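Local coordinates for secreted protein (Streptomyces lividans TK24, PDB 5LXZ) that probably acts as a secreted copper-radical oxidase of the galactose oxidase-like AA5 family, at residues Cys80-Leu92 with Arg542-Gln554. The protein carries 1 engineered substitution. Residues are numbered along the deposited sequence; the frame is centred on the assembly and turned at random.
With CU (copper (II) ion), chain B; EDO (1,2-ethanediol), chain P.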
loop_
_atom_site.group_PDB
_atom_site.type_symbol
_atom_site.label_atom_id
_atom_site.label_comp_id
_atom_site.label_asym_id
_atom_site.label_seq_id
_atom_site.Cartn_x
_atom_site.Cartn_y
_atom_site.Cartn_z
ATOM N N CYS A 80 -6.533 7.059 -2.511
ATOM C CA CYS A 80 -5.176 7.464 -3.023
ATOM C C CYS A 80 -4.276 8.121 -1.983
ATOM O O CYS A 80 -3.275 8.730 -2.338
ATOM C CB CYS A 80 -5.177 8.450 -4.249
ATOM S SG CYS A 80 -6.188 8.125 -5.717
ATOM N N THR A 81 -4.636 8.043 -0.709
ATOM C CA THR A 81 -3.772 8.575 0.335
ATOM C C THR A 81 -2.766 7.576 0.828
ATOM O O THR A 81 -2.875 6.388 0.567
ATOM C CB THR A 81 -4.620 8.919 1.580
ATOM O OG1 THR A 81 -5.487 7.806 1.889
ATOM C CG2 THR A 81 -5.381 10.126 1.358
ATOM N N GLY A 82 -1.758 8.067 1.565
ATOM C CA GLY A 82 -0.882 7.247 2.364
ATOM C C GLY A 82 -1.218 7.482 3.821
ATOM O O GLY A 82 -1.857 8.476 4.162
ATOM N N HIS A 83 -0.795 6.588 4.708
ATOM C CA HIS A 83 -1.265 6.661 6.080
ATOM C C HIS A 83 -0.457 5.782 6.990
ATOM O O HIS A 83 -0.068 4.666 6.593
ATOM C CB HIS A 83 -2.730 6.334 6.216
ATOM C CG HIS A 83 -3.171 5.214 5.364
ATOM N ND1 HIS A 83 -2.565 3.980 5.367
ATOM C CD2 HIS A 83 -4.130 5.159 4.422
ATOM C CE1 HIS A 83 -3.180 3.191 4.508
ATOM N NE2 HIS A 83 -4.113 3.889 3.906
ATOM N N THR A 84 -0.212 6.256 8.208
ATOM C CA THR A 84 0.436 5.455 9.215
ATOM C C THR A 84 0.013 5.971 10.599
ATOM O O THR A 84 -0.404 7.125 10.758
ATOM C CB THR A 84 1.951 5.397 8.989
ATOM O OG1 THR A 84 2.502 4.235 9.652
ATOM C CG2 THR A 84 2.612 6.658 9.447
ATOM N N GLN A 85 0.083 5.099 11.591
ATOM C CA GLN A 85 -0.206 5.466 12.971
ATOM C C GLN A 85 0.871 6.327 13.572
ATOM O O GLN A 85 2.046 6.004 13.506
ATOM C CB GLN A 85 -0.348 4.192 13.813
ATOM C CG GLN A 85 -0.911 4.515 15.201
ATOM C CD GLN A 85 -0.687 3.487 16.299
ATOM O OE1 GLN A 85 -0.773 3.834 17.499
ATOM N NE2 GLN A 85 -0.491 2.240 15.951
ATOM N N LEU A 86 0.462 7.415 14.187
ATOM C CA LEU A 86 1.337 8.271 14.970
ATOM C C LEU A 86 1.473 7.729 16.391
ATOM O O LEU A 86 0.747 6.856 16.826
ATOM C CB LEU A 86 0.750 9.672 15.011
ATOM C CG LEU A 86 0.621 10.346 13.658
ATOM C CD1 LEU A 86 0.012 11.705 13.873
ATOM C CD2 LEU A 86 1.922 10.435 12.891
ATOM N N ALA A 87 2.451 8.265 17.104
ATOM C CA ALA A 87 2.681 7.819 18.496
ATOM C C ALA A 87 1.493 7.969 19.413
ATOM O O ALA A 87 1.296 7.170 20.350
ATOM C CB ALA A 87 3.885 8.540 19.091
ATOM N N ASN A 88 0.636 8.965 19.161
ATOM C CA ASN A 88 -0.571 9.069 19.961
ATOM C C ASN A 88 -1.773 8.252 19.529
ATOM O O ASN A 88 -2.859 8.375 20.101
ATOM C CB ASN A 88 -0.954 10.527 20.092
ATOM C CG ASN A 88 -1.474 11.120 18.805
ATOM O OD1 ASN A 88 -1.525 10.477 17.743
ATOM N ND2 ASN A 88 -1.838 12.397 18.886
ATOM N N GLY A 89 -1.612 7.358 18.553
ATOM C CA GLY A 89 -2.713 6.527 18.086
ATOM C C GLY A 89 -3.536 7.146 16.995
ATOM O O GLY A 89 -4.355 6.479 16.385
ATOM N N ASN A 90 -3.328 8.431 16.685
ATOM C CA ASN A 90 -4.024 9.014 15.548
ATOM C C ASN A 90 -3.430 8.450 14.269
ATOM O O ASN A 90 -2.288 8.028 14.235
ATOM C CB ASN A 90 -3.892 10.518 15.508
ATOM C CG ASN A 90 -4.679 11.223 16.602
ATOM O OD1 ASN A 90 -5.385 10.623 17.394
ATOM N ND2 ASN A 90 -4.552 12.535 16.613
ATOM N N LEU A 91 -4.220 8.394 13.216
ATOM C CA LEU A 91 -3.752 7.934 11.924
ATOM C C LEU A 91 -3.450 9.174 11.097
ATOM O O LEU A 91 -4.363 9.951 10.820
ATOM C CB LEU A 91 -4.818 7.094 11.219
ATOM C CG LEU A 91 -4.355 6.384 9.952
ATOM C CD1 LEU A 91 -3.455 5.176 10.257
ATOM C CD2 LEU A 91 -5.553 5.907 9.126
ATOM N N LEU A 92 -2.192 9.373 10.718
ATOM C CA LEU A 92 -1.850 10.443 9.807
ATOM C C LEU A 92 -2.269 9.945 8.430
ATOM O O LEU A 92 -1.892 8.847 8.051
ATOM C CB LEU A 92 -0.378 10.778 9.779
ATOM C CG LEU A 92 0.056 11.874 8.822
ATOM C CD1 LEU A 92 -0.521 13.241 9.189
ATOM C CD2 LEU A 92 1.576 11.959 8.832
ATOM N N ARG A 542 1.538 -4.378 15.963
ATOM C CA ARG A 542 1.107 -3.055 15.590
ATOM C C ARG A 542 -0.098 -3.209 14.653
ATOM O O ARG A 542 -0.057 -4.005 13.753
ATOM C CB ARG A 542 2.242 -2.293 14.930
ATOM C CG ARG A 542 1.996 -0.796 14.862
ATOM C CD ARG A 542 3.244 -0.039 14.417
ATOM N NE ARG A 542 3.058 1.426 14.402
ATOM C CZ ARG A 542 3.217 2.253 15.446
ATOM N NH1 ARG A 542 3.600 1.836 16.666
ATOM N NH2 ARG A 542 3.090 3.535 15.250
ATOM N N PRO A 543 -1.184 -2.447 14.849
ATOM C CA PRO A 543 -2.357 -2.559 14.001
ATOM C C PRO A 543 -2.040 -2.207 12.573
ATOM O O PRO A 543 -1.200 -1.346 12.320
ATOM C CB PRO A 543 -3.344 -1.546 14.580
ATOM C CG PRO A 543 -2.621 -0.822 15.578
ATOM C CD PRO A 543 -1.410 -1.548 15.981
ATOM N N SER A 544 -2.715 -2.859 11.650
ATOM C CA SER A 544 -2.491 -2.630 10.238
ATOM C C SER A 544 -3.128 -1.340 9.795
ATOM O O SER A 544 -4.205 -0.961 10.276
ATOM C CB SER A 544 -3.111 -3.756 9.420
ATOM O OG SER A 544 -2.238 -4.860 9.382
ATOM N N ALA A 545 -2.526 -0.750 8.780
ATOM C CA ALA A 545 -3.153 0.236 7.919
ATOM C C ALA A 545 -2.833 -0.240 6.506
ATOM O O ALA A 545 -1.677 -0.201 6.080
ATOM C CB ALA A 545 -2.603 1.631 8.184
ATOM N N SER A 546 -3.826 -0.732 5.803
ATOM C CA SER A 546 -3.622 -1.466 4.596
ATOM C C SER A 546 -4.282 -0.768 3.420
ATOM O O SER A 546 -5.471 -0.449 3.473
ATOM C CB SER A 546 -4.224 -2.856 4.788
ATOM O OG SER A 546 -4.044 -3.689 3.630
ATOM N N THR A 547 -3.549 -0.641 2.326
ATOM C CA THR A 547 -4.094 -0.194 1.049
ATOM C C THR A 547 -3.133 -0.566 -0.060
ATOM O O THR A 547 -1.945 -0.640 0.159
ATOM C CB THR A 547 -4.317 1.344 0.982
ATOM O OG1 THR A 547 -5.153 1.670 -0.130
ATOM C CG2 THR A 547 -3.000 2.174 0.857
ATOM N N HIS A 548 -3.677 -0.859 -1.234
ATOM C CA HIS A 548 -2.889 -1.135 -2.410
ATOM C C HIS A 548 -1.748 -2.082 -2.131
ATOM O O HIS A 548 -0.630 -1.862 -2.566
ATOM C CB HIS A 548 -2.365 0.171 -3.051
ATOM C CG HIS A 548 -3.420 1.072 -3.602
ATOM N ND1 HIS A 548 -4.281 1.794 -2.824
ATOM C CD2 HIS A 548 -3.690 1.439 -4.883
ATOM C CE1 HIS A 548 -5.010 2.583 -3.571
ATOM N NE2 HIS A 548 -4.687 2.354 -4.831
ATOM N N VAL A 549 -2.041 -3.208 -1.473
ATOM C CA VAL A 549 -1.084 -4.265 -1.274
ATOM C C VAL A 549 0.104 -3.833 -0.406
ATOM O O VAL A 549 1.185 -4.425 -0.487
ATOM C CB VAL A 549 -0.569 -4.898 -2.608
ATOM C CG1 VAL A 549 -0.253 -6.365 -2.383
ATOM C CG2 VAL A 549 -1.578 -4.783 -3.742
ATOM N N THR A 550 -0.120 -2.812 0.424
ATOM C CA THR A 550 0.948 -2.132 1.140
ATOM C C THR A 550 0.497 -1.927 2.579
ATOM O O THR A 550 -0.562 -1.333 2.808
ATOM C CB THR A 550 1.245 -0.765 0.477
ATOM O OG1 THR A 550 1.493 -0.979 -0.916
ATOM C CG2 THR A 550 2.495 -0.080 1.078
ATOM N N ASP A 551 1.331 -2.319 3.522
ATOM C CA ASP A 551 1.070 -2.108 4.942
ATOM C C ASP A 551 2.395 -1.990 5.644
ATOM O O ASP A 551 3.040 -2.969 5.950
ATOM C CB ASP A 551 0.253 -3.283 5.447
ATOM C CG ASP A 551 -0.125 -3.202 6.889
ATOM O OD1 ASP A 551 0.311 -2.300 7.642
ATOM O OD2 ASP A 551 -0.930 -4.119 7.252
ATOM N N VAL A 552 2.825 -0.760 5.885
ATOM C CA VAL A 552 4.101 -0.566 6.543
ATOM C C VAL A 552 3.944 -0.507 8.030
ATOM O O VAL A 552 4.941 -0.354 8.731
ATOM C CB VAL A 552 4.850 0.669 5.981
ATOM C CG1 VAL A 552 5.078 0.486 4.481
ATOM C CG2 VAL A 552 4.156 1.960 6.319
ATOM N N ASP A 553 2.715 -0.592 8.515
ATOM C CA ASP A 553 2.439 -0.504 9.951
ATOM C C ASP A 553 2.587 -1.845 10.629
ATOM O O ASP A 553 3.178 -1.931 11.711
ATOM C CB ASP A 553 1.022 0.023 10.203
ATOM C CG ASP A 553 0.921 1.532 10.049
ATOM O OD1 ASP A 553 1.217 2.064 8.953
ATOM O OD2 ASP A 553 0.510 2.193 11.032
ATOM N N GLN A 554 2.041 -2.923 10.063
ATOM C CA GLN A 554 1.999 -4.149 10.830
ATOM C C GLN A 554 3.417 -4.698 11.079
ATOM O O GLN A 554 4.260 -4.669 10.224
ATOM C CB GLN A 554 1.050 -5.233 10.272
ATOM C CG GLN A 554 1.591 -5.824 9.015
ATOM C CD GLN A 554 0.770 -6.970 8.448
ATOM O OE1 GLN A 554 0.139 -7.747 9.143
ATOM N NE2 GLN A 554 0.831 -7.096 7.154
HETATM CU CU CU B . -5.772 2.797 -6.540
HETATM C C1 EDO P . 0.616 3.519 2.229
HETATM O O1 EDO P . -0.551 3.917 2.968
HETATM C C2 EDO P . 1.791 3.500 3.140
HETATM O O2 EDO P . 1.652 4.718 3.880
HETATM O O HOH W 1 3.130 3.276 12.485
HETATM O O HOH W 2 -0.646 1.081 13.172
HETATM O O HOH W 3 -6.571 3.956 -8.211
#
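With OG1 of T84 opposite the backbone N (chi1 -158°) and the D553 carboxylate beside its own backbone nitrogen (chi1 -79°), the two groups come together. T84 OG1 donates to D553 OD1 at 2.6 Å, meeting it from above the carboxylate plane. Q85 N donates to D553 OD2 at 3.0 Å, nearly straight and on the syn lone pair. Both carboxylate oxygens of this buried aspartate are thus gripped. The Q85 amide stacks on the R542 guanidinium, planes 15° apart, with NE2 over the centre of one face. R542 NH2 meets Q85 O at the guanidinium edge, in plane, in a weak bond. S581 O also binds R542 NH2, and W583 N binds Q85 OE1. Segment 542-554 probably corresponds to the C-terminal-domain loop that, in galactose oxidase-like enzymes, carries a histidine to the copper on the propeller axis. Its strand 545-547 edges the sheet of strand 30-33. A545 CB and T547 CG2 both approach the H83 ring obliquely, ethanediol O1 lies over one ring face, and H83 NE2 is hydrogen-bonded to H30. T547 OG1 accepts from H548 ND1 at 2.8 Å, close to the ring plane. This helps to fix the ring's rotation while H548 NE2 binds copper at 2.1 Å alongside Y248 and H461.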